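Long-range contact in probable adhesion protein (Pseudomonas aeruginosa PAO1, PDB 6R3Z), which binds ferrous iron and other divalent metal ions, probably as the periplasmic solute-binding protein of a metal transport system: residues G81-L93 / T121-L133. Residues are numbered along the deposited sequence; the frame is centred on the assembly and turned at random.
With EDO (1,2-ethanediol), chain C.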
# COMPACT_ATOMS: atom_id res chain seq x y z
N GLY A 81 18.04 -18.44 -6.00
CA GLY A 81 17.80 -19.04 -4.69
C GLY A 81 18.00 -18.08 -3.53
O GLY A 81 18.09 -18.52 -2.38
N ILE A 82 18.05 -16.76 -3.82
CA ILE A 82 18.23 -15.73 -2.81
C ILE A 82 17.13 -15.84 -1.71
O ILE A 82 15.96 -16.04 -2.05
CB ILE A 82 18.27 -14.29 -3.46
CG1 ILE A 82 18.86 -13.23 -2.48
CG2 ILE A 82 16.90 -13.84 -4.00
CD1 ILE A 82 19.13 -11.87 -3.09
N PRO A 83 17.48 -15.69 -0.41
CA PRO A 83 16.42 -15.71 0.62
C PRO A 83 15.35 -14.64 0.36
O PRO A 83 15.64 -13.53 -0.10
CB PRO A 83 17.19 -15.44 1.92
CG PRO A 83 18.59 -15.92 1.63
CD PRO A 83 18.81 -15.51 0.20
N VAL A 84 14.10 -15.01 0.62
CA VAL A 84 12.97 -14.13 0.39
C VAL A 84 12.14 -14.05 1.67
O VAL A 84 11.83 -15.08 2.29
CB VAL A 84 12.16 -14.61 -0.83
CG1 VAL A 84 10.69 -14.22 -0.75
CG2 VAL A 84 12.79 -14.15 -2.15
N ILE A 85 11.83 -12.82 2.08
CA ILE A 85 10.97 -12.60 3.25
C ILE A 85 9.56 -12.33 2.76
O ILE A 85 9.32 -11.32 2.08
CB ILE A 85 11.51 -11.49 4.19
CG1 ILE A 85 12.84 -11.92 4.83
CG2 ILE A 85 10.45 -11.10 5.24
CD1 ILE A 85 13.58 -10.77 5.57
N GLU A 86 8.64 -13.23 3.10
CA GLU A 86 7.22 -13.08 2.76
C GLU A 86 6.62 -12.19 3.88
O GLU A 86 6.28 -12.67 4.97
CB GLU A 86 6.52 -14.45 2.66
CG GLU A 86 6.99 -15.29 1.47
CD GLU A 86 6.61 -14.83 0.07
OE1 GLU A 86 5.77 -13.91 -0.06
OE2 GLU A 86 7.15 -15.40 -0.90
N ALA A 87 6.58 -10.86 3.64
CA ALA A 87 6.15 -9.89 4.65
C ALA A 87 4.75 -10.14 5.23
O ALA A 87 4.47 -9.77 6.37
CB ALA A 87 6.21 -8.48 4.08
N ASN A 88 3.86 -10.71 4.40
CA ASN A 88 2.45 -10.91 4.76
C ASN A 88 2.15 -12.26 5.39
O ASN A 88 0.97 -12.58 5.57
CB ASN A 88 1.59 -10.67 3.52
CG ASN A 88 1.44 -9.19 3.23
OD1 ASN A 88 0.82 -8.45 4.00
ND2 ASN A 88 2.06 -8.72 2.16
N ALA A 89 3.19 -13.05 5.73
CA ALA A 89 3.02 -14.41 6.29
C ALA A 89 2.01 -14.51 7.44
O ALA A 89 1.31 -15.52 7.54
CB ALA A 89 4.36 -14.97 6.72
N LYS A 90 1.90 -13.46 8.30
CA LYS A 90 0.99 -13.46 9.46
C LYS A 90 -0.24 -12.52 9.35
O LYS A 90 -0.99 -12.38 10.33
CB LYS A 90 1.79 -13.15 10.76
CG LYS A 90 3.11 -13.93 10.93
CD LYS A 90 2.91 -15.40 11.27
CE LYS A 90 4.22 -16.10 11.56
NZ LYS A 90 4.74 -15.78 12.91
N VAL A 91 -0.45 -11.90 8.17
CA VAL A 91 -1.53 -10.93 7.93
C VAL A 91 -2.88 -11.54 7.49
O VAL A 91 -2.92 -12.23 6.46
CB VAL A 91 -1.07 -9.84 6.92
CG1 VAL A 91 -2.20 -8.87 6.58
CG2 VAL A 91 0.15 -9.08 7.44
N PRO A 92 -4.02 -11.17 8.17
CA PRO A 92 -5.35 -11.61 7.70
C PRO A 92 -5.73 -10.83 6.43
O PRO A 92 -5.66 -9.60 6.40
CB PRO A 92 -6.29 -11.24 8.87
CG PRO A 92 -5.39 -10.87 10.02
CD PRO A 92 -4.14 -10.34 9.39
N LEU A 93 -6.10 -11.56 5.37
CA LEU A 93 -6.43 -10.94 4.08
C LEU A 93 -7.95 -10.83 3.84
O LEU A 93 -8.76 -11.20 4.69
CB LEU A 93 -5.75 -11.72 2.94
CG LEU A 93 -4.22 -11.78 2.96
CD1 LEU A 93 -3.72 -13.14 2.52
CD2 LEU A 93 -3.62 -10.73 2.07
N THR A 121 1.93 -5.68 11.56
CA THR A 121 2.15 -7.13 11.44
C THR A 121 3.32 -7.41 10.46
O THR A 121 4.20 -8.21 10.77
CB THR A 121 0.84 -7.88 11.12
OG1 THR A 121 -0.13 -7.64 12.16
CG2 THR A 121 1.06 -9.39 10.96
N GLN A 122 3.32 -6.74 9.31
CA GLN A 122 4.39 -6.91 8.30
C GLN A 122 5.74 -6.45 8.86
O GLN A 122 6.73 -7.15 8.70
CB GLN A 122 4.04 -6.16 7.01
CG GLN A 122 2.84 -6.78 6.32
CD GLN A 122 2.47 -6.05 5.07
OE1 GLN A 122 3.06 -6.27 4.02
NE2 GLN A 122 1.49 -5.16 5.17
N VAL A 123 5.75 -5.29 9.55
CA VAL A 123 6.97 -4.73 10.15
C VAL A 123 7.56 -5.74 11.15
O VAL A 123 8.76 -6.03 11.09
CB VAL A 123 6.71 -3.33 10.77
CG1 VAL A 123 7.79 -2.93 11.78
CG2 VAL A 123 6.60 -2.28 9.66
N ASN A 124 6.70 -6.32 12.02
CA ASN A 124 7.15 -7.30 13.02
C ASN A 124 7.69 -8.57 12.37
O ASN A 124 8.72 -9.08 12.80
CB ASN A 124 6.05 -7.57 14.05
CG ASN A 124 5.79 -6.37 14.94
OD1 ASN A 124 6.68 -5.57 15.24
ND2 ASN A 124 4.57 -6.26 15.43
N THR A 125 7.05 -9.03 11.28
CA THR A 125 7.48 -10.23 10.55
C THR A 125 8.84 -9.98 9.89
O THR A 125 9.75 -10.81 10.02
CB THR A 125 6.40 -10.66 9.55
OG1 THR A 125 5.26 -11.12 10.30
CG2 THR A 125 6.86 -11.80 8.63
N ILE A 126 8.97 -8.82 9.20
CA ILE A 126 10.23 -8.45 8.56
C ILE A 126 11.38 -8.41 9.60
O ILE A 126 12.42 -9.02 9.37
CB ILE A 126 10.09 -7.14 7.73
CG1 ILE A 126 9.08 -7.33 6.56
CG2 ILE A 126 11.45 -6.69 7.18
CD1 ILE A 126 8.45 -6.02 6.02
N ALA A 127 11.17 -7.72 10.74
CA ALA A 127 12.20 -7.58 11.78
C ALA A 127 12.65 -8.95 12.33
O ALA A 127 13.84 -9.15 12.54
CB ALA A 127 11.69 -6.71 12.92
N ARG A 128 11.69 -9.87 12.56
CA ARG A 128 11.98 -11.20 13.08
C ARG A 128 12.85 -11.97 12.06
O ARG A 128 13.85 -12.58 12.45
CB ARG A 128 10.67 -11.97 13.33
CG ARG A 128 10.90 -13.42 13.79
CD ARG A 128 9.62 -14.10 14.20
NE ARG A 128 9.08 -13.51 15.43
CZ ARG A 128 8.13 -14.06 16.18
NH1 ARG A 128 7.62 -15.24 15.85
NH2 ARG A 128 7.71 -13.44 17.27
N GLU A 129 12.45 -11.92 10.78
CA GLU A 129 13.15 -12.64 9.71
C GLU A 129 14.55 -12.06 9.43
O GLU A 129 15.49 -12.83 9.24
CB GLU A 129 12.29 -12.75 8.45
CG GLU A 129 11.09 -13.66 8.61
CD GLU A 129 11.43 -15.04 9.17
OE1 GLU A 129 12.26 -15.74 8.56
OE2 GLU A 129 10.89 -15.39 10.24
N LEU A 130 14.68 -10.72 9.43
CA LEU A 130 15.98 -10.08 9.24
C LEU A 130 16.91 -10.45 10.41
O LEU A 130 18.09 -10.72 10.18
CB LEU A 130 15.86 -8.56 9.11
CG LEU A 130 15.27 -8.05 7.81
CD1 LEU A 130 15.02 -6.55 7.88
CD2 LEU A 130 16.20 -8.39 6.60
N GLY A 131 16.35 -10.51 11.62
CA GLY A 131 17.08 -10.90 12.82
C GLY A 131 17.67 -12.30 12.73
O GLY A 131 18.78 -12.54 13.23
N LYS A 132 16.93 -13.23 12.10
CA LYS A 132 17.39 -14.61 11.92
C LYS A 132 18.57 -14.68 10.92
O LYS A 132 19.49 -15.47 11.09
CB LYS A 132 16.26 -15.53 11.47
CG LYS A 132 15.20 -15.79 12.53
CD LYS A 132 14.05 -16.56 11.92
CE LYS A 132 12.92 -16.80 12.90
NZ LYS A 132 11.75 -17.43 12.22
N LEU A 133 18.55 -13.80 9.91
CA LEU A 133 19.60 -13.70 8.90
C LEU A 133 20.83 -12.98 9.43
O LEU A 133 21.93 -13.24 8.95
CB LEU A 133 19.08 -12.99 7.63
CG LEU A 133 17.93 -13.69 6.87
CD1 LEU A 133 17.33 -12.76 5.85
CD2 LEU A 133 18.43 -14.96 6.15
C1 EDO C . 14.14 -16.25 4.39
O1 EDO C . 15.01 -15.55 5.27
C2 EDO C . 12.86 -16.71 5.13
O2 EDO C . 12.18 -15.60 5.70
O HOH W 1 3.23 -11.01 8.48
O HOH W 2 6.37 -13.42 11.79
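In the N-terminal lobe of this solute-binding protein, an edge strand of the four-stranded parallel sheet, Val84-Glu86, lies with Ile85 against residues 121-133 of helix 116-133, which run nearly antiparallel to it at 151°, the axes of these two segments approaching to 8.8 Å. Ile85 is the apolar anchor. With CG1 beside the backbone N (chi1 -66°) and the chain extended beyond it, CD1 reaches the helix, where it meets Leu130 CD2 and Glu129 CB, each at 3.7 Å, the Ile85 and Leu130 side chains crossing at about a right angle. Leu133 flanks the same methyl group, and Val58 of the adjacent strand touches Ile85 from within the sheet. Two residues on, Ala87 CB packs on Ile126 CD1 at 3.9 Å.

From Glu86, two overlapping type I turns (Glu86-Ala89 and Asn88-Val91) carry the chain past the N-terminal part of the segment 121-133. Here the Asn88 and Gln122 amides are tilted 38° from each other. Asn88 OD1 and Gln122 OE1, both acceptors, approach to 3.1 Å without bonding; Thr112 OG1 bonds the former and Tyr16 OH the latter, while Asn88 ND2 donates to Asn62 O. These buried amides are thus held largely by neighbouring residues; the Asn88 side chain lies about 12 Å from the bound nickel ion. Further on, Val91 CG2 rests against Thr121 CG2.

On the outer flank, Glu129 OE1 accepts a hydrogen bond from a bound ethanediol, probably from the crystallisation liquor, and OE2 pairs with Lys132 in a salt bridge. Water joins the turns to the helix: one molecule donates to Ala87 O, accepts from Lys90 N at 2.8 Å and is hydrogen-bonded to Thr125 OG1, and a second connects that same hydroxyl to Lys90 NZ, which lies 3.1 Å from this water.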